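PDB 5LSM: FMN-dependent nitronate monooxygenase from Shewanella oneidensis, which probably uses bound FMN and molecular oxygen to oxidise propionate 3-nitronate to 3-oxopropanoate, with nitrate and nitrite as further products. Local coordinates for residues 44-48 / 49-53; 199-202 / 203-207; 235-238 / 239-242; 266-269 / 270-273. One frame throughout, in Å; residues are numbered along the deposited sequence.

Overall arrangement
All four contacts are local, and they follow one another in series along the chain. None nests or crosses. Interaction 1 comes first. It closes the turn that leads from strand 39-42, the second strand of the TIM barrel, into helix 48-59. Interaction 2 joins successive turns of helix 197-207, on the opposite side of the chain's centre, about 35 Å from interaction 1 between centres. Interaction 3 lies at the end of strand 234-237, the last of the barrel strands, and holds the FMN phosphate. Interaction 4 closes the turn after strand 265-268, in the small antiparallel sheet. Its centre is about 20 Å from that of interaction 3.

Interaction 1. Residues 44-48 / 49-53; sequences AMLSL and EALEA
S47 and A50 stand 5.1 Å apart between their CA atoms, where an irregular run of chain turns into a helix. S47 is the N-cap residue. Its OG accepts a hydrogen bond from A50 N at 2.9 Å, nearly straight at 164°. OG of S47 lies between the backbone N and the carbonyl carbon, chi1 69°, and this places it over the first turn. There it takes up an N-H that has no earlier turn of helix to bond to. L51 N donates to S47 O at 2.8 Å, and E52 N donates to L48 O at 3.1 Å. S47 therefore serves the helix twice, once with its hydroxyl and once with its carbonyl.

The apolar part lies beside the cap. CG of L46 rests on A50 CB at 3.8 Å. Its CB also lies 4.2 Å from L51 CB. L46 and L51, the residue before the cap and the fourth after the cap, form a hydrophobic staple, which brings the incoming chain against the first turn. E49 bends at chi2 (86°), which folds its carboxylate back toward the cap. OE1 comes within 3.6 Å of S47 OG, and OE2 within 3.6 Å of L48 CB.

Helix 115-124 packs along one flank of this turn, with V120 touching L48, L51 and E52, and F124 touching E52. L51 also touches C43, in the loop after strand 39-42, and M45 touches A21, an FMN-binding residue.

Interaction 2. Residues 199-202 / 203-207; sequences SLLP and QIIAA
L200 and I204 lie side by side and point the same way, one turn apart on helix 197-207. Their tips make the closest apolar contact, CD1 of L200 to CD1 of I204 at 3.6 Å. CG1 of I204 lies anti to the carbonyl carbon (chi1 -76°), and from there CD1 reaches back to L200. L201 and I205 repeat the pattern on the next stripe of the helix. They too are aligned, and CG of L201 meets CD1 of I205 at 4.0 Å.

Q203 reaches backward in a different way. Its chain is extended beyond CG and lies along the helix toward the preceding turn. NE2 then donates to S199 O at 2.8 Å, at 163°. The donor stands above the carbonyl plane of S199, 48° out of it, while the oxygen lies close to the amide plane of Q203. The same NE2 is hydrogen-bonded to Q326 O of the second subunit, so two carbonyl oxygens hold this amide nitrogen. N327 of the second subunit packs on P202 and Q203.

The backbone beneath is helical but kinked. P202 has no N-H to give to the turn before it, but its O accepts from A206 N at 3.0 Å. I204 N donates to L200 O, and I205 N to L201 O.

This is a helix on the outside of the TIM barrel, packed against its strands. L201, I204 and I205 touch V212 of strand 212-215, while L200 and I204 touch A174 of strand 171-175. Helix 158-166 meets Q203 and I204 through V158 and A161.

Interaction 3. Residues 235-238 / 239-242; sequences VQVG and TAYL. With FMN (flavin mononucleotide), chain I.
V237 and Y241 cross at about a right angle where the last parallel strand of the TIM barrel, 234-237, ends at the FMN phosphate. G238 leads out of the strand, and its N donates to FMN O1P at 2.7 Å. Any beta carbon at G238 would run into FMN O4'.

T239 comes next. Its N donates to FMN O3P at 3.1 Å, and more weakly to O1P. With OG1 beside that N (chi1 -62°), hydroxyl and N-H both reach the phosphate, and OG1 donates to O3P at 2.5 Å. G325 N is hydrogen-bonded to the same OG1.

A240 sets its CB 4.0 Å from V237 CG1. Y241 follows, and its N donates to G238 O at 3.1 Å, closing the short 3-10 turn. Its ring lies with V237 O at the edge, in plane. CE2 touches V237 CG1 at 3.8 Å, and OH is hydrogen-bonded to T340 OG1. Without the ring, as with an alanine here, V237 CG1 would lose this neighbour and T340 OG1 is likely to be left without its partner.

L242 follows and packs on M20 and V23. Back in the strand, FMN O2' donates to Q236 OE1 at 2.8 Å.

Interaction 4. Residues 266-269 / 270-273; sequences ALTN and LFSG
T268 OG1 is gripped by two groups. L270 N donates to it at 3.1 Å, nearly straight at 163°, and the hydroxyl is hydrogen-bonded to the carbonyl oxygen of P289. OG1 lies anti to the backbone N (chi1 174°), which carries it forward over the chain that follows. The side chains of T268 and L270 cross at about a right angle, and L270 CB comes within 3.3 Å of OG1. The methyl CG2 of T268 meets the F271 ring at its edge, in plane, 3.8 Å from CE2.

The bond from L270 N to T268 OG1 makes an ST turn. It lies at the end of strand 265-268, the outer strand of a three-stranded antiparallel sheet. An alpha-turn follows, in which G273 N donates to N269 O at 3.0 Å. N269 is tied down from outside by ND2, which bonds to N291 O. A valine in place of T268 would probably leave L270 N and P289 O without their shared partner.

A water bridges the two segments. It donates to T268 O at 2.8 Å and accepts from F271 N at 3.3 Å. It is also hydrogen-bonded to S272 OG, which is held by H182 NE2 and R274 N as well. Helix 282-287 covers the apolar side: F283 touches L270 and stacks edge-to-face on F271, and M284 packs on T268 and F271.

Interaction 1. Residues 44-48 / 49-53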
ATOM      1  N   ALA A  44      -5.039 -15.736 -20.337  1.00 32.99           N
ATOM      2  CA  ALA A  44      -5.849 -16.475 -19.365  1.00 35.34           C
ATOM      3  C   ALA A  44      -7.261 -16.811 -19.885  1.00 36.32           C
ATOM      4  O   ALA A  44      -7.823 -17.843 -19.525  1.00 46.89           O
ATOM      5  CB  ALA A  44      -5.932 -15.707 -18.047  1.00 35.40           C
ATOM      6  N   MET A  45      -7.848 -15.926 -20.683  1.00 32.33           N
ATOM      7  CA  MET A  45      -9.217 -16.123 -21.158  1.00 36.48           C
ATOM      8  C   MET A  45      -9.327 -16.590 -22.622  1.00 37.12           C
ATOM      9  O   MET A  45     -10.415 -16.584 -23.180  1.00 33.10           O
ATOM     10  CB  MET A  45     -10.009 -14.825 -21.018  1.00 41.21           C
ATOM     11  CG  MET A  45     -10.056 -14.255 -19.620  1.00 46.40           C
ATOM     12  SD  MET A  45     -10.894 -12.661 -19.612  1.00 60.45           S
ATOM     13  CE  MET A  45     -11.312 -12.544 -17.872  1.00 64.78           C
ATOM     14  N   LEU A  46      -8.219 -16.996 -23.240  1.00 35.03           N
ATOM     15  CA  LEU A  46      -8.220 -17.336 -24.674  1.00 34.18           C
ATOM     16  C   LEU A  46      -8.424 -18.830 -24.885  1.00 28.91           C
ATOM     17  O   LEU A  46      -7.768 -19.633 -24.269  1.00 26.86           O
ATOM     18  CB  LEU A  46      -6.893 -16.907 -25.331  1.00 34.60           C
ATOM     19  CG  LEU A  46      -6.831 -15.522 -25.985  1.00 37.39           C
ATOM     20  CD1 LEU A  46      -7.751 -14.523 -25.316  1.00 37.85           C
ATOM     21  CD2 LEU A  46      -5.402 -14.988 -26.006  1.00 42.22           C
ATOM     22  N   SER A  47      -9.353 -19.203 -25.747  1.00 34.00           N
ATOM     23  CA  SER A  47      -9.369 -20.572 -26.283  1.00 36.52           C
ATOM     24  C   SER A  47      -8.066 -20.806 -27.044  1.00 39.34           C
ATOM     25  O   SER A  47      -7.387 -19.849 -27.433  1.00 33.49           O
ATOM     26  CB  SER A  47     -10.516 -20.728 -27.255  1.00 34.37           C
ATOM     27  OG  SER A  47     -10.235 -19.955 -28.413  1.00 34.56           O
ATOM     28  N   LEU A  48      -7.779 -22.070 -27.347  1.00 41.10           N
ATOM     29  CA  LEU A  48      -6.613 -22.418 -28.162  1.00 42.66           C
ATOM     30  C   LEU A  48      -6.662 -21.777 -29.555  1.00 39.56           C
ATOM     31  O   LEU A  48      -5.642 -21.374 -30.093  1.00 38.46           O
ATOM     32  CB  LEU A  48      -6.472 -23.935 -28.273  1.00 42.06           C
ATOM     33  CG  LEU A  48      -6.079 -24.622 -26.957  1.00 49.39           C
ATOM     34  CD1 LEU A  48      -6.226 -26.148 -27.036  1.00 43.91           C
ATOM     35  CD2 LEU A  48      -4.659 -24.232 -26.562  1.00 51.40           C
ATOM     36  N   GLU A  49      -7.862 -21.591 -30.080  1.00 46.14           N
ATOM     37  CA  GLU A  49      -8.044 -20.942 -31.376  1.00 51.73           C
ATOM     38  C   GLU A  49      -7.724 -19.446 -31.271  1.00 49.07           C
ATOM     39  O   GLU A  49      -6.845 -18.945 -31.976  1.00 42.22           O
ATOM     40  CB  GLU A  49      -9.473 -21.163 -31.889  1.00 56.90           C
ATOM     41  CG  GLU A  49      -9.927 -22.626 -31.839  1.00 72.08           C
ATOM     42  CD  GLU A  49     -10.522 -23.028 -30.483  1.00 74.84           C
ATOM     43  OE1 GLU A  49     -11.706 -22.708 -30.229  1.00 78.61           O
ATOM     44  OE2 GLU A  49      -9.805 -23.650 -29.666  1.00 62.31           O
ATOM     45  N   ALA A  50      -8.402 -18.753 -30.351  1.00 46.01           N
ATOM     46  CA  ALA A  50      -8.117 -17.350 -30.079  1.00 39.58           C
ATOM     47  C   ALA A  50      -6.620 -17.146 -29.822  1.00 38.15           C
ATOM     48  O   ALA A  50      -6.016 -16.232 -30.367  1.00 35.69           O
ATOM     49  CB  ALA A  50      -8.939 -16.853 -28.895  1.00 39.70           C
ATOM     50  N   LEU A  51      -6.022 -18.035 -29.035  1.00 39.29           N
ATOM     51  CA  LEU A  51      -4.606 -17.928 -28.659  1.00 38.32           C
ATOM     52  C   LEU A  51      -3.715 -17.896 -29.890  1.00 42.26           C
ATOM     53  O   LEU A  51      -2.929 -16.960 -30.079  1.00 47.38           O
ATOM     54  CB  LEU A  51      -4.196 -19.097 -27.738  1.00 37.48           C
ATOM     55  CG  LEU A  51      -2.704 -19.214 -27.366  1.00 39.26           C
ATOM     56  CD1 LEU A  51      -2.191 -17.969 -26.652  1.00 36.94           C
ATOM     57  CD2 LEU A  51      -2.451 -20.459 -26.527  1.00 37.58           C
ATOM     58  N   GLU A  52      -3.859 -18.911 -30.735  1.00 45.41           N
ATOM     59  CA  GLU A  52      -3.062 -19.032 -31.962  1.00 43.03           C
ATOM     60  C   GLU A  52      -3.299 -17.855 -32.935  1.00 36.39           C
ATOM     61  O   GLU A  52      -2.365 -17.344 -33.560  1.00 34.17           O
ATOM     62  CB  GLU A  52      -3.390 -20.360 -32.646  1.00 43.16           C
ATOM     63  CG  GLU A  52      -2.360 -20.812 -33.665  1.00 48.88           C
ATOM     64  CD  GLU A  52      -2.515 -22.279 -34.026  1.00 55.08           C
ATOM     65  OE1 GLU A  52      -2.474 -23.142 -33.119  1.00 56.17           O
ATOM     66  OE2 GLU A  52      -2.714 -22.567 -35.219  1.00 65.15           O
ATOM     67  N   ALA A  53      -4.561 -17.463 -33.082  1.00 34.30           N
ATOM     68  CA  ALA A  53      -4.927 -16.305 -33.904  1.00 35.81           C
ATOM     69  C   ALA A  53      -4.165 -15.070 -33.432  1.00 39.25           C
ATOM     70  O   ALA A  53      -3.524 -14.380 -34.210  1.00 41.51           O
ATOM     71  CB  ALA A  53      -6.438 -16.050 -33.821  1.00 31.72           C
TER

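Interaction 2. Residues 199-202 / 203-207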
ATOM      1  N   SER A 199       7.452  -0.343  -0.192  1.00 28.09           N
ATOM      2  CA  SER A 199       8.130  -1.241   0.728  1.00 28.74           C
ATOM      3  C   SER A 199       8.454  -2.619   0.137  1.00 27.31           C
ATOM      4  O   SER A 199       9.433  -3.226   0.527  1.00 24.74           O
ATOM      5  CB  SER A 199       7.290  -1.383   1.990  1.00 30.33           C
ATOM      6  OG  SER A 199       7.304  -0.157   2.699  1.00 35.41           O
ATOM      7  N   LEU A 200       7.601  -3.131  -0.756  1.00 29.59           N
ATOM      8  CA  LEU A 200       7.818  -4.450  -1.378  1.00 29.24           C
ATOM      9  C   LEU A 200       9.063  -4.457  -2.264  1.00 27.75           C
ATOM     10  O   LEU A 200       9.917  -5.365  -2.170  1.00 28.33           O
ATOM     11  CB  LEU A 200       6.611  -4.839  -2.228  1.00 30.22           C
ATOM     12  CG  LEU A 200       6.669  -6.236  -2.858  1.00 32.72           C
ATOM     13  CD1 LEU A 200       6.769  -7.304  -1.769  1.00 31.03           C
ATOM     14  CD2 LEU A 200       5.450  -6.471  -3.746  1.00 34.34           C
ATOM     15  N   LEU A 201       9.161  -3.438  -3.112  1.00 25.05           N
ATOM     16  CA  LEU A 201      10.218  -3.346  -4.107  1.00 25.15           C
ATOM     17  C   LEU A 201      11.628  -3.436  -3.511  1.00 26.82           C
ATOM     18  O   LEU A 201      12.375  -4.356  -3.860  1.00 26.01           O
ATOM     19  CB  LEU A 201      10.063  -2.072  -4.926  1.00 23.37           C
ATOM     20  CG  LEU A 201      10.980  -1.938  -6.131  1.00 24.63           C
ATOM     21  CD1 LEU A 201      10.717  -3.089  -7.092  1.00 24.64           C
ATOM     22  CD2 LEU A 201      10.745  -0.590  -6.823  1.00 23.79           C
ATOM     23  N   PRO A 202      11.997  -2.503  -2.595  1.00 30.46           N
ATOM     24  CA  PRO A 202      13.375  -2.545  -2.070  1.00 27.99           C
ATOM     25  C   PRO A 202      13.656  -3.773  -1.217  1.00 30.47           C
ATOM     26  O   PRO A 202      14.806  -4.257  -1.193  1.00 35.84           O
ATOM     27  CB  PRO A 202      13.491  -1.271  -1.239  1.00 26.11           C
ATOM     28  CG  PRO A 202      12.097  -0.832  -0.975  1.00 30.59           C
ATOM     29  CD  PRO A 202      11.268  -1.310  -2.125  1.00 30.34           C
ATOM     30  N   GLN A 203      12.621  -4.331  -0.582  1.00 27.22           N
ATOM     31  CA  GLN A 203      12.821  -5.532   0.201  1.00 27.19           C
ATOM     32  C   GLN A 203      12.964  -6.777  -0.660  1.00 28.77           C
ATOM     33  O   GLN A 203      13.829  -7.595  -0.393  1.00 29.60           O
ATOM     34  CB  GLN A 203      11.751  -5.683   1.269  1.00 28.96           C
ATOM     35  CG  GLN A 203      11.960  -4.691   2.416  1.00 29.26           C
ATOM     36  CD  GLN A 203      10.856  -4.744   3.455  1.00 28.01           C
ATOM     37  OE1 GLN A 203      11.008  -5.361   4.517  1.00 25.25           O
ATOM     38  NE2 GLN A 203       9.739  -4.098   3.156  1.00 26.24           N
ATOM     39  N   ILE A 204      12.226  -6.865  -1.765  1.00 28.14           N
ATOM     40  CA  ILE A 204      12.480  -7.939  -2.718  1.00 27.47           C
ATOM     41  C   ILE A 204      13.862  -7.836  -3.365  1.00 25.89           C
ATOM     42  O   ILE A 204      14.540  -8.842  -3.513  1.00 29.77           O
ATOM     43  CB  ILE A 204      11.379  -8.073  -3.802  1.00 27.39           C
ATOM     44  CG1 ILE A 204      10.137  -8.754  -3.219  1.00 27.06           C
ATOM     45  CG2 ILE A 204      11.874  -8.940  -4.956  1.00 25.73           C
ATOM     46  CD1 ILE A 204       8.946  -8.800  -4.163  1.00 25.76           C
ATOM     47  N   ILE A 205      14.270  -6.640  -3.772  1.00 27.66           N
ATOM     48  CA  ILE A 205      15.576  -6.460  -4.424  1.00 28.34           C
ATOM     49  C   ILE A 205      16.708  -6.847  -3.467  1.00 33.87           C
ATOM     50  O   ILE A 205      17.688  -7.443  -3.884  1.00 34.67           O
ATOM     51  CB  ILE A 205      15.780  -5.003  -4.919  1.00 30.27           C
ATOM     52  CG1 ILE A 205      14.988  -4.752  -6.200  1.00 31.80           C
ATOM     53  CG2 ILE A 205      17.257  -4.688  -5.163  1.00 28.01           C
ATOM     54  CD1 ILE A 205      14.691  -3.286  -6.432  1.00 32.99           C
ATOM     55  N   ALA A 206      16.547  -6.536  -2.179  1.00 38.27           N
ATOM     56  CA  ALA A 206      17.551  -6.885  -1.159  1.00 35.15           C
ATOM     57  C   ALA A 206      17.710  -8.387  -1.009  1.00 34.20           C
ATOM     58  O   ALA A 206      18.773  -8.877  -0.645  1.00 40.38           O
ATOM     59  CB  ALA A 206      17.187  -6.265   0.189  1.00 32.86           C
ATOM     60  N   ALA A 207      16.644  -9.117  -1.272  1.00 34.33           N
ATOM     61  CA  ALA A 207      16.601 -10.535  -0.968  1.00 36.73           C
ATOM     62  C   ALA A 207      17.043 -11.423  -2.141  1.00 33.00           C
ATOM     63  O   ALA A 207      17.354 -12.578  -1.939  1.00 39.80           O
ATOM     64  CB  ALA A 207      15.185 -10.911  -0.531  1.00 38.23           C
TER

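Interaction 3. Residues 235-238 / 239-242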
ATOM      1  N   VAL A 235       9.863  -1.605 -15.258  1.00 26.52           N
ATOM      2  CA  VAL A 235       8.546  -1.392 -14.659  1.00 28.55           C
ATOM      3  C   VAL A 235       7.454  -2.018 -15.505  1.00 30.38           C
ATOM      4  O   VAL A 235       7.526  -2.004 -16.735  1.00 29.69           O
ATOM      5  CB  VAL A 235       8.227   0.107 -14.464  1.00 26.59           C
ATOM      6  CG1 VAL A 235       9.245   0.745 -13.537  1.00 26.42           C
ATOM      7  CG2 VAL A 235       8.211   0.838 -15.797  1.00 28.84           C
ATOM      8  N   GLN A 236       6.431  -2.540 -14.828  1.00 31.41           N
ATOM      9  CA  GLN A 236       5.282  -3.104 -15.472  1.00 30.74           C
ATOM     10  C   GLN A 236       4.127  -2.171 -15.240  1.00 31.26           C
ATOM     11  O   GLN A 236       3.771  -1.887 -14.113  1.00 34.24           O
ATOM     12  CB  GLN A 236       4.968  -4.509 -14.929  1.00 30.33           C
ATOM     13  CG  GLN A 236       3.882  -5.223 -15.711  1.00 30.83           C
ATOM     14  CD  GLN A 236       3.899  -6.734 -15.544  1.00 31.20           C
ATOM     15  OE1 GLN A 236       2.942  -7.339 -15.055  1.00 34.61           O
ATOM     16  NE2 GLN A 236       4.941  -7.351 -16.029  1.00 32.05           N
ATOM     17  N   VAL A 237       3.515  -1.738 -16.332  1.00 34.77           N
ATOM     18  CA  VAL A 237       2.548  -0.677 -16.301  1.00 28.76           C
ATOM     19  C   VAL A 237       1.244  -1.194 -16.866  1.00 29.53           C
ATOM     20  O   VAL A 237       1.215  -1.681 -17.999  1.00 28.46           O
ATOM     21  CB  VAL A 237       3.028   0.510 -17.128  1.00 28.03           C
ATOM     22  CG1 VAL A 237       1.950   1.573 -17.233  1.00 27.39           C
ATOM     23  CG2 VAL A 237       4.279   1.078 -16.512  1.00 31.59           C
ATOM     24  N   GLY A 238       0.177  -1.092 -16.065  1.00 29.11           N
ATOM     25  CA  GLY A 238      -1.145  -1.611 -16.430  1.00 34.02           C
ATOM     26  C   GLY A 238      -2.201  -0.527 -16.592  1.00 31.28           C
ATOM     27  O   GLY A 238      -2.581  -0.178 -17.708  1.00 36.92           O
ATOM     28  N   THR A 239      -2.659   0.016 -15.473  1.00 27.80           N
ATOM     29  CA  THR A 239      -3.783   0.935 -15.459  1.00 24.90           C
ATOM     30  C   THR A 239      -3.632   2.129 -16.422  1.00 24.33           C
ATOM     31  O   THR A 239      -4.613   2.578 -16.998  1.00 23.62           O
ATOM     32  CB  THR A 239      -4.009   1.437 -14.037  1.00 26.39           C
ATOM     33  OG1 THR A 239      -4.335   0.325 -13.198  1.00 28.84           O
ATOM     34  CG2 THR A 239      -5.125   2.458 -13.986  1.00 26.91           C
ATOM     35  N   ALA A 240      -2.405   2.604 -16.635  1.00 22.00           N
ATOM     36  CA  ALA A 240      -2.188   3.829 -17.403  1.00 21.42           C
ATOM     37  C   ALA A 240      -2.287   3.630 -18.922  1.00 22.47           C
ATOM     38  O   ALA A 240      -2.405   4.600 -19.658  1.00 24.13           O
ATOM     39  CB  ALA A 240      -0.855   4.467 -17.036  1.00 19.45           C
ATOM     40  N   TYR A 241      -2.323   2.382 -19.382  1.00 24.78           N
ATOM     41  CA  TYR A 241      -2.672   2.094 -20.788  1.00 28.01           C
ATOM     42  C   TYR A 241      -4.183   1.974 -21.091  1.00 27.91           C
ATOM     43  O   TYR A 241      -4.557   1.825 -22.249  1.00 26.80           O
ATOM     44  CB  TYR A 241      -1.985   0.808 -21.253  1.00 26.64           C
ATOM     45  CG  TYR A 241      -0.509   0.943 -21.481  1.00 25.38           C
ATOM     46  CD1 TYR A 241      -0.029   1.609 -22.592  1.00 24.74           C
ATOM     47  CD2 TYR A 241       0.421   0.371 -20.595  1.00 26.66           C
ATOM     48  CE1 TYR A 241       1.339   1.719 -22.823  1.00 26.67           C
ATOM     49  CE2 TYR A 241       1.788   0.428 -20.846  1.00 24.96           C
ATOM     50  CZ  TYR A 241       2.240   1.115 -21.962  1.00 25.53           C
ATOM     51  OH  TYR A 241       3.586   1.221 -22.231  1.00 26.37           O
ATOM     52  N   LEU A 242      -5.041   1.999 -20.067  1.00 30.12           N
ATOM     53  CA  LEU A 242      -6.431   1.528 -20.224  1.00 32.00           C
ATOM     54  C   LEU A 242      -7.330   2.460 -21.038  1.00 30.60           C
ATOM     55  O   LEU A 242      -8.445   2.078 -21.406  1.00 29.90           O
ATOM     56  CB  LEU A 242      -7.086   1.289 -18.862  1.00 33.98           C
ATOM     57  CG  LEU A 242      -6.608   0.067 -18.082  1.00 36.90           C
ATOM     58  CD1 LEU A 242      -7.226   0.073 -16.688  1.00 35.61           C
ATOM     59  CD2 LEU A 242      -6.919  -1.229 -18.817  1.00 34.71           C
TER
HETATM   60  N1  FMN I 401      -1.719  -9.682 -14.496  1.00 45.96           N
HETATM   61  C2  FMN I 401      -1.593 -10.913 -15.072  1.00 44.75           C
HETATM   62  O2  FMN I 401      -0.610 -11.635 -14.767  1.00 50.31           O
HETATM   63  N3  FMN I 401      -2.501 -11.398 -15.943  1.00 46.11           N
HETATM   64  C4  FMN I 401      -3.582 -10.689 -16.303  1.00 43.67           C
HETATM   65  O4  FMN I 401      -4.426 -11.140 -17.098  1.00 35.35           O
HETATM   66  C4A FMN I 401      -3.781  -9.353 -15.708  1.00 44.97           C
HETATM   67  N5  FMN I 401      -4.825  -8.600 -16.059  1.00 48.31           N
HETATM   68  C5A FMN I 401      -4.984  -7.354 -15.580  1.00 50.46           C
HETATM   69  C6  FMN I 401      -6.086  -6.626 -16.019  1.00 49.69           C
HETATM   70  C7  FMN I 401      -6.297  -5.336 -15.575  1.00 45.30           C
HETATM   71  C7M FMN I 401      -7.522  -4.604 -16.060  1.00 43.61           C
HETATM   72  C8  FMN I 401      -5.334  -4.727 -14.613  1.00 41.56           C
HETATM   73  C8M FMN I 401      -5.573  -3.318 -14.117  1.00 42.69           C
HETATM   74  C9  FMN I 401      -4.224  -5.458 -14.165  1.00 40.78           C
HETATM   75  C9A FMN I 401      -4.005  -6.771 -14.614  1.00 45.83           C
HETATM   76  N10 FMN I 401      -2.873  -7.561 -14.238  1.00 47.05           N
HETATM   77  C10 FMN I 401      -2.761  -8.864 -14.768  1.00 42.72           C
HETATM   78  C1' FMN I 401      -1.865  -7.096 -13.268  1.00 46.15           C
HETATM   79  C2' FMN I 401      -0.747  -6.322 -13.946  1.00 45.52           C
HETATM   80  O2' FMN I 401       0.179  -7.257 -14.531  1.00 46.76           O
HETATM   81  C3' FMN I 401      -0.014  -5.417 -12.946  1.00 40.25           C
HETATM   82  O3' FMN I 401       0.285  -6.157 -11.757  1.00 37.97           O
HETATM   83  C4' FMN I 401      -0.811  -4.185 -12.516  1.00 37.41           C
HETATM   84  O4' FMN I 401      -1.612  -3.630 -13.566  1.00 31.76           O
HETATM   85  C5' FMN I 401       0.170  -3.148 -11.993  1.00 34.79           C
HETATM   86  O5' FMN I 401      -0.504  -2.042 -11.396  1.00 32.72           O
HETATM   87  P   FMN I 401      -1.079  -0.789 -12.226  1.00 26.93           P
HETATM   88  O1P FMN I 401      -0.156  -0.555 -13.401  1.00 28.13           O
HETATM   89  O2P FMN I 401      -1.057   0.317 -11.202  1.00 26.88           O
HETATM   90  O3P FMN I 401      -2.434  -1.269 -12.609  1.00 27.63           O

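Interaction 4. Residues 266-269 / 270-273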
ATOM      1  N   ALA A 266     -10.743  -0.941  -4.154  1.00 22.11           N
ATOM      2  CA  ALA A 266     -10.562  -1.893  -3.067  1.00 22.46           C
ATOM      3  C   ALA A 266     -10.392  -3.308  -3.567  1.00 24.08           C
ATOM      4  O   ALA A 266     -10.816  -3.660  -4.667  1.00 25.11           O
ATOM      5  CB  ALA A 266     -11.720  -1.812  -2.077  1.00 21.52           C
ATOM      6  N   LEU A 267      -9.765  -4.126  -2.744  1.00 28.78           N
ATOM      7  CA  LEU A 267      -9.636  -5.542  -3.047  1.00 31.20           C
ATOM      8  C   LEU A 267     -10.995  -6.213  -2.855  1.00 30.35           C
ATOM      9  O   LEU A 267     -11.649  -5.994  -1.839  1.00 31.87           O
ATOM     10  CB  LEU A 267      -8.597  -6.169  -2.127  1.00 31.74           C
ATOM     11  CG  LEU A 267      -7.194  -5.590  -2.236  1.00 29.77           C
ATOM     12  CD1 LEU A 267      -6.273  -6.275  -1.240  1.00 31.05           C
ATOM     13  CD2 LEU A 267      -6.672  -5.762  -3.656  1.00 33.54           C
ATOM     14  N   THR A 268     -11.432  -6.966  -3.865  1.00 27.01           N
ATOM     15  CA  THR A 268     -12.710  -7.673  -3.842  1.00 24.05           C
ATOM     16  C   THR A 268     -12.552  -9.065  -4.444  1.00 25.92           C
ATOM     17  O   THR A 268     -11.839  -9.232  -5.428  1.00 24.79           O
ATOM     18  CB  THR A 268     -13.798  -6.914  -4.629  1.00 24.88           C
ATOM     19  OG1 THR A 268     -14.983  -7.701  -4.699  1.00 26.61           O
ATOM     20  CG2 THR A 268     -13.364  -6.617  -6.051  1.00 25.84           C
ATOM     21  N   ASN A 269     -13.167 -10.069  -3.813  1.00 27.14           N
ATOM     22  CA  ASN A 269     -13.239 -11.416  -4.395  1.00 26.48           C
ATOM     23  C   ASN A 269     -14.576 -11.712  -5.070  1.00 28.60           C
ATOM     24  O   ASN A 269     -14.833 -12.842  -5.500  1.00 28.81           O
ATOM     25  CB  ASN A 269     -12.947 -12.477  -3.336  1.00 28.00           C
ATOM     26  CG  ASN A 269     -13.994 -12.509  -2.209  1.00 27.37           C
ATOM     27  OD1 ASN A 269     -14.641 -11.522  -1.897  1.00 27.33           O
ATOM     28  ND2 ASN A 269     -14.097 -13.642  -1.560  1.00 26.74           N
ATOM     29  N   LEU A 270     -15.415 -10.689  -5.199  1.00 30.60           N
ATOM     30  CA  LEU A 270     -16.826 -10.902  -5.528  1.00 29.93           C
ATOM     31  C   LEU A 270     -17.021 -11.365  -6.966  1.00 30.08           C
ATOM     32  O   LEU A 270     -17.995 -12.039  -7.253  1.00 37.72           O
ATOM     33  CB  LEU A 270     -17.654  -9.632  -5.267  1.00 29.44           C
ATOM     34  CG  LEU A 270     -17.930  -9.288  -3.796  1.00 28.99           C
ATOM     35  CD1 LEU A 270     -18.567  -7.931  -3.657  1.00 25.80           C
ATOM     36  CD2 LEU A 270     -18.822 -10.330  -3.140  1.00 38.46           C
ATOM     37  N   PHE A 271     -16.103 -11.020  -7.863  1.00 28.41           N
ATOM     38  CA  PHE A 271     -16.320 -11.251  -9.289  1.00 30.57           C
ATOM     39  C   PHE A 271     -15.670 -12.527  -9.788  1.00 31.18           C
ATOM     40  O   PHE A 271     -16.017 -13.025 -10.854  1.00 33.96           O
ATOM     41  CB  PHE A 271     -15.785 -10.077 -10.109  1.00 29.95           C
ATOM     42  CG  PHE A 271     -16.386  -8.769  -9.740  1.00 27.14           C
ATOM     43  CD1 PHE A 271     -17.588  -8.366 -10.297  1.00 28.46           C
ATOM     44  CD2 PHE A 271     -15.805  -7.983  -8.761  1.00 29.35           C
ATOM     45  CE1 PHE A 271     -18.158  -7.158  -9.950  1.00 27.85           C
ATOM     46  CE2 PHE A 271     -16.368  -6.763  -8.405  1.00 30.12           C
ATOM     47  CZ  PHE A 271     -17.555  -6.363  -8.991  1.00 29.82           C
ATOM     48  N   SER A 272     -14.680 -13.019  -9.060  1.00 30.68           N
ATOM     49  CA  SER A 272     -13.842 -14.107  -9.567  1.00 32.08           C
ATOM     50  C   SER A 272     -13.615 -15.254  -8.556  1.00 31.34           C
ATOM     51  O   SER A 272     -13.409 -16.400  -8.960  1.00 31.34           O
ATOM     52  CB  SER A 272     -12.506 -13.533 -10.010  1.00 30.19           C
ATOM     53  OG  SER A 272     -11.750 -13.153  -8.875  1.00 37.79           O
ATOM     54  N   GLY A 273     -13.669 -14.950  -7.257  1.00 30.41           N
ATOM     55  CA  GLY A 273     -13.235 -15.890  -6.213  1.00 29.66           C
ATOM     56  C   GLY A 273     -11.894 -15.549  -5.572  1.00 30.69           C
ATOM     57  O   GLY A 273     -11.467 -16.199  -4.612  1.00 30.01           O
TER
HETATM   58  O   HOH W   1     -12.839 -10.841  -7.528  1.00 29.00           O